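Local coordinates for prenylcyclase (Actinoplanes teichomyceticus, PDB 6IJ1), which is probably an enzyme of the terpene cyclase and prenyltransferase class, working on isoprenoid substrates, at residues R24-A27 / W31-Y34; R16-L21 / G50-L55; D69-E74 / G95-L100; H278-P281 / W285-S288. One frame throughout, in Å; residues are numbered along the deposited sequence.

Contact 1: residues R24-A27 / W31-Y34; sequences RREA and WVDY
Arg25 lays its aliphatic stem along the indole of Trp31, the two side chains running side by side in the same direction. Its CB is loosely engaged, with Arg25 CB 4.2 Å from Trp31 NE1. The next carbon carries the contact, Arg25 CG coming to 3.4 Å from Trp31 NE1 and close to CE2 and CZ2 as well. It sits 3.0 Å above the indole plane but shifted toward the rim, an oblique approach. Further out, Arg25 CD is 4.0 Å from Trp31 CZ2. A bend at chi3 (-65°) then takes the chain past the ring, NE donates to Leu22 O, and the guanidinium plane ends up 22° from that of the indole. Trp31 NE1 is itself spent on Leu21 O. Beyond Arg25, the indole also packs on Val48 and Leu52 of helix 42-52 and on Ala63 and Ala67 of helix 58-71. An alanine in place of Trp31 is likely to leave Leu21 O without its indole donor and the Arg25 stem without the ring it packs against. The Glu26 and Val32 side chains cross at about a right angle, with Glu26 OE2 3.6 Å from Val32 CG2. One water bridges the segments: it donates to Arg24 O at 2.7 Å and to Glu26 OE2 at 2.8 Å, and accepts from Val32 N at 3.0 Å. This post-helix turn resembles the QW motif of triterpene cyclases, with arginine in the glutamine's place. Its chemistry is twofold: apolar stem against a buried indole, and a three-bonded water linking the backbones.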
loop_
_atom_site.group_PDB
_atom_site.type_symbol
_atom_site.label_atom_id
_atom_site.label_comp_id
_atom_site.label_asym_id
_atom_site.label_seq_id
_atom_site.Cartn_x
_atom_site.Cartn_y
_atom_site.Cartn_z
ATOM N N ARG A 24 14.375 -9.697 -9.858
ATOM C CA ARG A 24 14.808 -9.177 -8.570
ATOM C C ARG A 24 14.385 -10.066 -7.393
ATOM O O ARG A 24 14.575 -9.689 -6.231
ATOM C CB ARG A 24 14.280 -7.729 -8.376
ATOM C CG ARG A 24 14.657 -6.644 -9.401
ATOM C CD ARG A 24 16.086 -6.571 -9.553
ATOM N NE ARG A 24 16.619 -5.563 -10.499
ATOM C CZ ARG A 24 16.553 -5.650 -11.831
ATOM N NH1 ARG A 24 15.854 -6.637 -12.405
ATOM N NH2 ARG A 24 17.153 -4.716 -12.598
ATOM N N ARG A 25 13.837 -11.255 -7.649
ATOM C CA ARG A 25 13.626 -12.212 -6.555
ATOM C C ARG A 25 14.927 -12.568 -5.856
ATOM O O ARG A 25 15.972 -12.718 -6.499
ATOM C CB ARG A 25 13.034 -13.512 -7.103
ATOM C CG ARG A 25 11.536 -13.488 -7.375
ATOM C CD ARG A 25 11.098 -14.778 -8.099
ATOM N NE ARG A 25 11.710 -14.849 -9.420
ATOM C CZ ARG A 25 11.538 -15.899 -10.240
ATOM N NH1 ARG A 25 10.793 -16.940 -9.834
ATOM N NH2 ARG A 25 12.112 -15.923 -11.420
ATOM N N GLU A 26 14.839 -12.752 -4.550
ATOM C CA GLU A 26 15.894 -13.419 -3.793
ATOM C C GLU A 26 15.964 -14.884 -4.231
ATOM O O GLU A 26 15.105 -15.390 -4.972
ATOM C CB GLU A 26 15.617 -13.309 -2.305
ATOM C CG GLU A 26 15.555 -11.870 -1.802
ATOM C CD GLU A 26 16.846 -11.065 -2.092
ATOM O OE1 GLU A 26 17.970 -11.593 -1.870
ATOM O OE2 GLU A 26 16.763 -9.904 -2.561
ATOM N N ALA A 27 17.020 -15.561 -3.763
ATOM C CA ALA A 27 17.226 -16.948 -4.185
ATOM C C ALA A 27 16.066 -17.840 -3.765
ATOM O O ALA A 27 15.697 -18.780 -4.492
ATOM C CB ALA A 27 18.535 -17.487 -3.603
ATOM N N TRP A 31 10.840 -11.144 -2.114
ATOM C CA TRP A 31 11.281 -9.832 -2.579
ATOM C C TRP A 31 11.554 -8.969 -1.359
ATOM O O TRP A 31 10.851 -9.049 -0.339
ATOM C CB TRP A 31 10.231 -9.153 -3.441
ATOM C CG TRP A 31 10.013 -9.812 -4.742
ATOM C CD1 TRP A 31 10.741 -9.620 -5.876
ATOM C CD2 TRP A 31 8.990 -10.777 -5.079
ATOM N NE1 TRP A 31 10.245 -10.391 -6.915
ATOM C CE2 TRP A 31 9.167 -11.113 -6.448
ATOM C CE3 TRP A 31 7.920 -11.372 -4.371
ATOM C CZ2 TRP A 31 8.343 -12.067 -7.126
ATOM C CZ3 TRP A 31 7.099 -12.299 -5.042
ATOM C CH2 TRP A 31 7.309 -12.628 -6.400
ATOM N N VAL A 32 12.561 -8.087 -1.475
ATOM C CA VAL A 32 12.851 -7.133 -0.401
ATOM C C VAL A 32 12.976 -5.726 -0.997
ATOM O O VAL A 32 13.341 -5.547 -2.162
ATOM C CB VAL A 32 14.122 -7.459 0.417
ATOM C CG1 VAL A 32 14.035 -8.948 0.949
ATOM C CG2 VAL A 32 15.394 -7.279 -0.437
ATOM N N ASP A 33 12.612 -4.736 -0.205
ATOM C CA ASP A 33 12.767 -3.355 -0.661
ATOM C C ASP A 33 12.812 -2.454 0.562
ATOM O O ASP A 33 12.538 -2.865 1.685
ATOM C CB ASP A 33 11.635 -2.935 -1.607
ATOM C CG ASP A 33 12.047 -1.873 -2.632
ATOM O OD1 ASP A 33 13.107 -1.254 -2.453
ATOM O OD2 ASP A 33 11.230 -1.662 -3.580
ATOM N N TYR A 34 13.138 -1.181 0.316
ATOM C CA TYR A 34 13.369 -0.167 1.345
ATOM C C TYR A 34 14.678 -0.438 2.086
ATOM O O TYR A 34 15.316 -1.479 1.904
ATOM C CB TYR A 34 12.158 0.031 2.302
ATOM C CG TYR A 34 10.985 0.685 1.607
ATOM C CD1 TYR A 34 10.052 -0.081 0.920
ATOM C CD2 TYR A 34 10.863 2.054 1.613
ATOM C CE1 TYR A 34 8.973 0.535 0.250
ATOM C CE2 TYR A 34 9.783 2.696 0.922
ATOM C CZ TYR A 34 8.872 1.915 0.282
ATOM O OH TYR A 34 7.812 2.502 -0.413
HETATM O O HOH W 1 14.528 -8.726 -3.700
#

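Contact 2: residues R16-L21 / G50-L55; sequences RGVDFL and GVLVQL
Next to the place where Val18 and Leu21 meet Leu52 and Leu55, the shortest polar bond runs from Gln54 NE2 to Gly50 O, 2.8 Å long with an angle of 159° at the hydrogen. The amide comes in from above the carbonyl plane of Gly50, while the acceptor lies close to the plane of the Gln54 amide. Gln54 OE1 takes a second bond from Gln335 NE2, so both ends of this amide are fixed and its flip is settled. The bond closes over the end of helix 42-52, where the chain makes a type I turn from Leu52 to Leu55, with Leu55 N 3.2 Å from Leu52 O. The turn brings Leu55 round beside Leu52, and both reach helix 10-23. Leu55 CD1 meets Val18 CG2 at 3.6 Å, the two side chains sliding past each other in opposite directions. Val18 has CG1 anti to the backbone N (chi1 171°), which leaves CG2 as the methyl turned to both leucines; it also lies 4.2 Å from Leu52 CD2. One helical turn on, Leu21 CD1 touches the same Leu52 CD2 at 4.1 Å, so this single methyl fits between Val18 and Leu21. Around them, Ala60 of helix 58-71 touches both Val18 and Leu52. The contact joins two helices of an all-helical body, consistent with the alpha-barrel domains of terpene cyclases. Everything that crosses between them is a methyl group; the hydrogen bonds lie around the helix end and reach Gln335, not helix 10-23, which suggests that the pairing rests on buried hydrocarbon.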
loop_
_atom_site.group_PDB
_atom_site.type_symbol
_atom_site.label_atom_id
_atom_site.label_comp_id
_atom_site.label_asym_id
_atom_site.label_seq_id
_atom_site.Cartn_x
_atom_site.Cartn_y
_atom_site.Cartn_z
ATOM N N ARG A 16 7.458 -6.350 -19.457
ATOM C CA ARG A 16 8.806 -5.944 -19.048
ATOM C C ARG A 16 8.894 -5.652 -17.538
ATOM O O ARG A 16 9.924 -5.910 -16.914
ATOM C CB ARG A 16 9.226 -4.709 -19.824
ATOM C CG ARG A 16 9.588 -5.035 -21.306
ATOM C CD ARG A 16 9.640 -3.732 -22.132
ATOM N NE ARG A 16 10.618 -2.857 -21.518
ATOM C CZ ARG A 16 10.622 -1.536 -21.639
ATOM N NH1 ARG A 16 9.736 -0.897 -22.398
ATOM N NH2 ARG A 16 11.540 -0.832 -20.998
ATOM N N GLY A 17 7.807 -5.161 -16.944
ATOM C CA GLY A 17 7.786 -4.947 -15.509
ATOM C C GLY A 17 7.762 -6.253 -14.740
ATOM O O GLY A 17 8.403 -6.402 -13.691
ATOM N N VAL A 18 7.034 -7.251 -15.284
ATOM C CA VAL A 18 7.071 -8.585 -14.693
ATOM C C VAL A 18 8.477 -9.172 -14.737
ATOM O O VAL A 18 8.973 -9.691 -13.734
ATOM C CB VAL A 18 6.053 -9.518 -15.391
ATOM C CG1 VAL A 18 6.266 -10.952 -14.898
ATOM C CG2 VAL A 18 4.660 -9.076 -15.034
ATOM N N ASP A 19 9.163 -9.061 -15.887
ATOM C CA ASP A 19 10.532 -9.558 -15.950
ATOM C C ASP A 19 11.424 -8.839 -14.947
ATOM O O ASP A 19 12.272 -9.458 -14.334
ATOM C CB ASP A 19 11.120 -9.362 -17.329
ATOM C CG ASP A 19 10.517 -10.319 -18.388
ATOM O OD1 ASP A 19 10.040 -11.414 -18.027
ATOM O OD2 ASP A 19 10.549 -9.946 -19.558
ATOM N N PHE A 20 11.275 -7.512 -14.788
ATOM C CA PHE A 20 12.062 -6.816 -13.761
ATOM C C PHE A 20 11.812 -7.423 -12.388
ATOM O O PHE A 20 12.742 -7.731 -11.657
ATOM C CB PHE A 20 11.714 -5.314 -13.768
ATOM C CG PHE A 20 12.314 -4.553 -12.609
ATOM C CD1 PHE A 20 13.587 -4.029 -12.702
ATOM C CD2 PHE A 20 11.589 -4.357 -11.420
ATOM C CE1 PHE A 20 14.153 -3.322 -11.595
ATOM C CE2 PHE A 20 12.148 -3.641 -10.348
ATOM C CZ PHE A 20 13.408 -3.146 -10.426
ATOM N N LEU A 21 10.537 -7.630 -12.021
ATOM C CA LEU A 21 10.269 -8.103 -10.667
ATOM C C LEU A 21 10.730 -9.550 -10.475
ATOM O O LEU A 21 11.291 -9.891 -9.448
ATOM C CB LEU A 21 8.774 -7.994 -10.351
ATOM C CG LEU A 21 8.229 -6.558 -10.185
ATOM C CD1 LEU A 21 6.721 -6.584 -10.060
ATOM C CD2 LEU A 21 8.906 -5.925 -8.961
ATOM N N GLY A 50 1.034 -9.934 -4.471
ATOM C CA GLY A 50 -0.386 -9.657 -4.707
ATOM C C GLY A 50 -0.638 -9.047 -6.069
ATOM O O GLY A 50 -1.656 -9.313 -6.713
ATOM N N VAL A 51 0.294 -8.227 -6.561
ATOM C CA VAL A 51 0.143 -7.681 -7.914
ATOM C C VAL A 51 0.378 -8.781 -8.947
ATOM O O VAL A 51 -0.396 -8.941 -9.911
ATOM C CB VAL A 51 1.107 -6.488 -8.122
ATOM C CG1 VAL A 51 1.059 -6.040 -9.579
ATOM C CG2 VAL A 51 0.699 -5.319 -7.207
ATOM N N LEU A 52 1.437 -9.577 -8.746
ATOM C CA LEU A 52 1.824 -10.577 -9.738
ATOM C C LEU A 52 0.715 -11.601 -9.935
ATOM O O LEU A 52 0.504 -12.037 -11.056
ATOM C CB LEU A 52 3.132 -11.253 -9.326
ATOM C CG LEU A 52 4.399 -10.394 -9.455
ATOM C CD1 LEU A 52 5.615 -11.129 -8.940
ATOM C CD2 LEU A 52 4.627 -9.962 -10.903
ATOM N N VAL A 53 -0.003 -11.993 -8.873
ATOM C CA VAL A 53 -1.000 -13.051 -9.099
ATOM C C VAL A 53 -2.205 -12.548 -9.881
ATOM O O VAL A 53 -3.021 -13.367 -10.336
ATOM C CB VAL A 53 -1.479 -13.726 -7.779
ATOM C CG1 VAL A 53 -0.346 -14.424 -7.026
ATOM C CG2 VAL A 53 -2.247 -12.769 -6.845
ATOM N N GLN A 54 -2.339 -11.242 -10.112
ATOM C CA GLN A 54 -3.430 -10.665 -10.889
ATOM C C GLN A 54 -3.071 -10.397 -12.349
ATOM O O GLN A 54 -3.938 -9.925 -13.104
ATOM C CB GLN A 54 -3.879 -9.358 -10.259
ATOM C CG GLN A 54 -4.378 -9.512 -8.848
ATOM C CD GLN A 54 -4.689 -8.147 -8.254
ATOM O OE1 GLN A 54 -5.560 -7.411 -8.759
ATOM N NE2 GLN A 54 -3.907 -7.749 -7.237
ATOM N N LEU A 55 -1.830 -10.644 -12.767
ATOM C CA LEU A 55 -1.362 -10.348 -14.111
ATOM C C LEU A 55 -1.480 -11.588 -14.978
ATOM O O LEU A 55 -1.328 -12.709 -14.495
ATOM C CB LEU A 55 0.091 -9.878 -14.084
ATOM C CG LEU A 55 0.230 -8.584 -13.258
ATOM C CD1 LEU A 55 1.685 -8.135 -13.257
ATOM C CD2 LEU A 55 -0.681 -7.476 -13.771
#

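Contact 3: residues D69-E74 / G95-L100; sequences DLLVPE and GWVLRL
Leu71 reaches across to helix 91-104 and packs against two residues there. Its CD1 makes the closest contact, Leu71 CD1 and Leu100 CD2 being 3.8 Å apart, and the side chains cross at about a right angle. Both methyls lie near Val97 CG2, with Leu71 CD2 4.3 Å from Val97 CG2 and CD1 scarcely farther. Those two partners are three residues apart and so share one face of their helix, which lets a single leucine meet both. Leu100 holds its CG anti to the backbone N (chi1 -179°), and with chi2 at 60° its CD2 is the methyl offered to Leu71. One shell out, Met68 of helix 58-71 touches Val97 and Leu100 as well, and Ala49 of helix 42-52 lies against Leu100. Trp81 does double duty: its ring packs on Val97, and its NE1 donates to Leu71 O. The same carbonyl receives a weak bond from Glu74 N, 3.0 Å from Leu71 O, as the chain unwinds out of helix 58-71. The opposing helix is regular here, Arg99 N lying 2.8 Å from Gly95 O and Leu100 N 3.1 Å from Trp96 O. The contact thus joins helices 58-71 and 91-104 within the helical body, consistent with the alpha-barrel domains of terpene cyclases. Between the two segments the chemistry is buried methyl-to-methyl packing, and the bond from Trp81 to Leu71 O probably helps to position the leucine, since that indole also packs on the neighbouring helix.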
loop_
_atom_site.group_PDB
_atom_site.type_symbol
_atom_site.label_atom_id
_atom_site.label_comp_id
_atom_site.label_asym_id
_atom_site.label_seq_id
_atom_site.Cartn_x
_atom_site.Cartn_y
_atom_site.Cartn_z
ATOM N N ASP A 69 3.380 -19.355 -0.212
ATOM C CA ASP A 69 3.913 -20.492 0.553
ATOM C C ASP A 69 5.033 -20.090 1.492
ATOM O O ASP A 69 5.129 -20.623 2.595
ATOM C CB ASP A 69 4.446 -21.571 -0.383
ATOM C CG ASP A 69 3.371 -22.274 -1.122
ATOM O OD1 ASP A 69 2.249 -22.318 -0.571
ATOM O OD2 ASP A 69 3.654 -22.761 -2.243
ATOM N N LEU A 70 5.895 -19.129 1.080
ATOM C CA LEU A 70 6.959 -18.657 1.964
ATOM C C LEU A 70 6.432 -17.865 3.153
ATOM O O LEU A 70 7.034 -17.864 4.236
ATOM C CB LEU A 70 7.935 -17.747 1.189
ATOM C CG LEU A 70 8.763 -18.310 0.051
ATOM C CD1 LEU A 70 9.458 -17.162 -0.602
ATOM C CD2 LEU A 70 9.806 -19.332 0.560
ATOM N N LEU A 71 5.328 -17.126 2.953
ATOM C CA LEU A 71 4.860 -16.247 3.991
ATOM C C LEU A 71 4.140 -16.984 5.107
ATOM O O LEU A 71 4.125 -16.519 6.239
ATOM C CB LEU A 71 3.921 -15.214 3.373
ATOM C CG LEU A 71 4.644 -14.103 2.577
ATOM C CD1 LEU A 71 3.616 -13.471 1.684
ATOM C CD2 LEU A 71 5.274 -13.084 3.605
ATOM N N VAL A 72 3.424 -18.066 4.786
ATOM C CA VAL A 72 2.617 -18.710 5.831
ATOM C C VAL A 72 3.455 -19.081 7.050
ATOM O O VAL A 72 3.066 -18.717 8.181
ATOM C CB VAL A 72 1.855 -19.910 5.244
ATOM C CG1 VAL A 72 1.190 -20.729 6.378
ATOM C CG2 VAL A 72 0.763 -19.447 4.265
ATOM N N PRO A 73 4.601 -19.774 6.926
ATOM C CA PRO A 73 5.375 -20.113 8.139
ATOM C C PRO A 73 5.996 -18.937 8.854
ATOM O O PRO A 73 6.475 -19.093 10.004
ATOM C CB PRO A 73 6.447 -21.059 7.614
ATOM C CG PRO A 73 6.475 -20.928 6.172
ATOM C CD PRO A 73 5.152 -20.411 5.727
ATOM N N GLU A 74 6.061 -17.770 8.229
ATOM C CA GLU A 74 6.589 -16.586 8.903
ATOM C C GLU A 74 5.597 -15.894 9.825
ATOM O O GLU A 74 5.965 -14.966 10.553
ATOM C CB GLU A 74 7.078 -15.565 7.873
ATOM C CG GLU A 74 8.118 -16.095 6.949
ATOM C CD GLU A 74 9.346 -16.562 7.701
ATOM O OE1 GLU A 74 9.707 -15.890 8.691
ATOM O OE2 GLU A 74 9.905 -17.609 7.332
ATOM N N GLY A 95 -2.253 -7.249 6.852
ATOM C CA GLY A 95 -3.313 -7.103 5.847
ATOM C C GLY A 95 -2.843 -7.455 4.447
ATOM O O GLY A 95 -3.594 -8.086 3.678
ATOM N N TRP A 96 -1.607 -7.100 4.065
ATOM C CA TRP A 96 -1.137 -7.488 2.739
ATOM C C TRP A 96 -1.005 -9.011 2.585
ATOM O O TRP A 96 -1.244 -9.522 1.497
ATOM C CB TRP A 96 0.217 -6.829 2.342
ATOM C CG TRP A 96 0.078 -5.343 2.208
ATOM C CD1 TRP A 96 0.526 -4.378 3.077
ATOM C CD2 TRP A 96 -0.594 -4.665 1.159
ATOM N NE1 TRP A 96 0.132 -3.125 2.637
ATOM C CE2 TRP A 96 -0.581 -3.273 1.475
ATOM C CE3 TRP A 96 -1.243 -5.106 -0.001
ATOM C CZ2 TRP A 96 -1.175 -2.321 0.662
ATOM C CZ3 TRP A 96 -1.854 -4.157 -0.835
ATOM C CH2 TRP A 96 -1.820 -2.768 -0.471
ATOM N N VAL A 97 -0.566 -9.728 3.651
ATOM C CA VAL A 97 -0.495 -11.185 3.566
ATOM C C VAL A 97 -1.888 -11.765 3.410
ATOM O O VAL A 97 -2.099 -12.658 2.572
ATOM C CB VAL A 97 0.222 -11.749 4.801
ATOM C CG1 VAL A 97 0.239 -13.299 4.668
ATOM C CG2 VAL A 97 1.651 -11.170 4.854
ATOM N N LEU A 98 -2.833 -11.315 4.236
ATOM C CA LEU A 98 -4.210 -11.857 4.105
ATOM C C LEU A 98 -4.840 -11.473 2.768
ATOM O O LEU A 98 -5.587 -12.276 2.178
ATOM C CB LEU A 98 -5.086 -11.375 5.250
ATOM C CG LEU A 98 -4.614 -11.932 6.627
ATOM C CD1 LEU A 98 -5.162 -11.167 7.774
ATOM C CD2 LEU A 98 -5.117 -13.425 6.695
ATOM N N ARG A 99 -4.500 -10.304 2.216
ATOM C CA ARG A 99 -4.979 -9.982 0.871
ATOM C C ARG A 99 -4.451 -10.948 -0.176
ATOM O O ARG A 99 -5.197 -11.349 -1.075
ATOM C CB ARG A 99 -4.568 -8.547 0.517
ATOM C CG ARG A 99 -4.892 -8.160 -0.930
ATOM C CD ARG A 99 -4.650 -6.675 -1.130
ATOM N NE ARG A 99 -4.482 -6.374 -2.568
ATOM C CZ ARG A 99 -5.470 -5.988 -3.358
ATOM N NH1 ARG A 99 -6.716 -5.870 -2.877
ATOM N NH2 ARG A 99 -5.185 -5.735 -4.629
ATOM N N LEU A 100 -3.168 -11.317 -0.104
ATOM C CA LEU A 100 -2.620 -12.303 -1.021
ATOM C C LEU A 100 -3.392 -13.618 -0.900
ATOM O O LEU A 100 -3.732 -14.226 -1.933
ATOM C CB LEU A 100 -1.130 -12.505 -0.727
ATOM C CG LEU A 100 -0.432 -13.511 -1.644
ATOM C CD1 LEU A 100 -0.471 -13.157 -3.130
ATOM C CD2 LEU A 100 1.003 -13.607 -1.116
#

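Contact 4: residues H278-P281 / W285-S288; sequences HQRP and WTPS
The QW motif, a glutamine and a tryptophan separated by a short glycine-containing turn after a helix, is what brings Gln279 and Trp285 together. Gln279 CA stands over the five-membered ring of Trp285, 3.8 Å from its centroid and 26° off the normal, a CH-pi contact. With CG anti to the backbone N (chi1 -173°) and the rest extended, the side chain runs out across the six-membered ring, Gln279 CG lying 3.6 Å above the indole plane. Its amide is tilted just 13° from the indole, and Gln279 NE2 comes to 3.3 Å from Trp285 CH2. That nitrogen donates to Gly283 O inside the turn and to Ala13 O of helix 10-23, while Trp285 NE1 donates to Leu275 O. A leucine instead of Trp285 would probably deprive Leu275 O of this donor and leave the Gln279 amide without the flat surface beneath it. Two waters join the outer edges. One is 2.8 Å from His278 O and 2.9 Å from Thr286 N; the other meets Arg280 NH1 at 2.9 Å and Thr286 OG1 at 2.7 Å. Arg280 NH2 has its salt bridge with Asp282. Trp285 also presses onto Val333 and Leu337 of helix 327-341, an arrangement typical of the QW repeats that brace neighbouring helices in the alpha-barrel domains of triterpene cyclases.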
loop_
_atom_site.group_PDB
_atom_site.type_symbol
_atom_site.label_atom_id
_atom_site.label_comp_id
_atom_site.label_asym_id
_atom_site.label_seq_id
_atom_site.Cartn_x
_atom_site.Cartn_y
_atom_site.Cartn_z
ATOM N N HIS A 278 7.331 6.386 -19.675
ATOM C CA HIS A 278 8.374 6.683 -18.686
ATOM C C HIS A 278 8.951 5.427 -18.024
ATOM O O HIS A 278 9.784 5.526 -17.109
ATOM C CB HIS A 278 7.832 7.679 -17.622
ATOM C CG HIS A 278 7.794 9.074 -18.151
ATOM N ND1 HIS A 278 6.797 9.572 -18.963
ATOM C CD2 HIS A 278 8.727 10.052 -18.059
ATOM C CE1 HIS A 278 7.111 10.809 -19.321
ATOM N NE2 HIS A 278 8.264 11.128 -18.763
ATOM N N GLN A 279 8.577 4.251 -18.481
ATOM C CA GLN A 279 9.198 3.050 -17.976
ATOM C C GLN A 279 10.695 3.056 -18.323
ATOM O O GLN A 279 11.106 3.463 -19.417
ATOM C CB GLN A 279 8.523 1.839 -18.629
ATOM C CG GLN A 279 8.965 0.507 -18.052
ATOM C CD GLN A 279 8.203 -0.656 -18.639
ATOM O OE1 GLN A 279 7.708 -0.563 -19.730
ATOM N NE2 GLN A 279 8.089 -1.724 -17.894
ATOM N N ARG A 280 11.511 2.660 -17.360
ATOM C CA ARG A 280 12.978 2.590 -17.537
ATOM C C ARG A 280 13.352 1.416 -18.445
ATOM O O ARG A 280 12.606 0.453 -18.570
ATOM C CB ARG A 280 13.629 2.402 -16.171
ATOM C CG ARG A 280 13.471 3.620 -15.232
ATOM C CD ARG A 280 13.915 3.257 -13.720
ATOM N NE ARG A 280 15.159 2.462 -13.730
ATOM C CZ ARG A 280 16.368 3.029 -13.733
ATOM N NH1 ARG A 280 16.512 4.360 -13.723
ATOM N NH2 ARG A 280 17.444 2.247 -13.809
ATOM N N PRO A 281 14.545 1.459 -19.034
ATOM C CA PRO A 281 14.979 0.340 -19.894
ATOM C C PRO A 281 15.043 -1.006 -19.200
ATOM O O PRO A 281 14.846 -2.023 -19.895
ATOM C CB PRO A 281 16.388 0.766 -20.343
ATOM C CG PRO A 281 16.576 2.138 -19.930
ATOM C CD PRO A 281 15.485 2.605 -19.036
ATOM N N TRP A 285 10.135 1.497 -12.839
ATOM C CA TRP A 285 9.893 2.938 -12.861
ATOM C C TRP A 285 10.704 3.584 -11.753
ATOM O O TRP A 285 11.086 2.897 -10.775
ATOM C CB TRP A 285 8.372 3.230 -12.657
ATOM C CG TRP A 285 7.570 3.009 -13.922
ATOM C CD1 TRP A 285 7.209 3.991 -14.819
ATOM C CD2 TRP A 285 7.081 1.765 -14.449
ATOM N NE1 TRP A 285 6.533 3.410 -15.882
ATOM C CE2 TRP A 285 6.421 2.061 -15.665
ATOM C CE3 TRP A 285 7.088 0.438 -13.988
ATOM C CZ2 TRP A 285 5.762 1.072 -16.444
ATOM C CZ3 TRP A 285 6.464 -0.545 -14.757
ATOM C CH2 TRP A 285 5.822 -0.211 -15.996
ATOM N N THR A 286 10.915 4.904 -11.900
ATOM C CA THR A 286 11.728 5.643 -10.939
ATOM C C THR A 286 11.166 5.419 -9.541
ATOM O O THR A 286 9.959 5.613 -9.329
ATOM C CB THR A 286 11.662 7.109 -11.280
ATOM O OG1 THR A 286 12.194 7.249 -12.638
ATOM C CG2 THR A 286 12.467 7.963 -10.267
ATOM N N PRO A 287 11.991 5.071 -8.555
ATOM C CA PRO A 287 11.445 4.847 -7.212
ATOM C C PRO A 287 10.756 6.101 -6.721
ATOM O O PRO A 287 11.368 7.191 -6.607
ATOM C CB PRO A 287 12.668 4.509 -6.361
ATOM C CG PRO A 287 13.620 3.814 -7.405
ATOM C CD PRO A 287 13.407 4.647 -8.632
ATOM N N SER A 288 9.498 5.936 -6.349
ATOM C CA SER A 288 8.703 7.100 -5.988
ATOM C C SER A 288 7.661 6.725 -4.939
ATOM O O SER A 288 6.749 7.528 -4.668
ATOM C CB SER A 288 8.054 7.676 -7.274
ATOM O OG SER A 288 7.499 6.645 -8.104
HETATM O O HOH W 2 9.746 6.000 -14.342
HETATM O O HOH W 3 14.739 6.598 -13.218
#

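How the contacts relate
Contacts 1 and 4, centres 17 Å apart, share a design, a residue at a helix end packed on a tryptophan six positions later, though the arginine of contact 1, in place of the glutamine, meets its ring obliquely. Contact 2 touches both. It encloses contact 1 along the chain, and Trp31 CH2 lies 3.4 Å from Leu52 CD1; Arg16 NH2 comes within 2.9 Å of Arg280 O. Contact 3 adjoins contact 2 through Gly50 N and Leu100 CD1, 3.8 Å apart, but its centre is 27 Å from that of contact 4. Acetate, probably from crystallisation, lies about 4 Å from the Arg280 side chain and about 5 Å from that of Arg24.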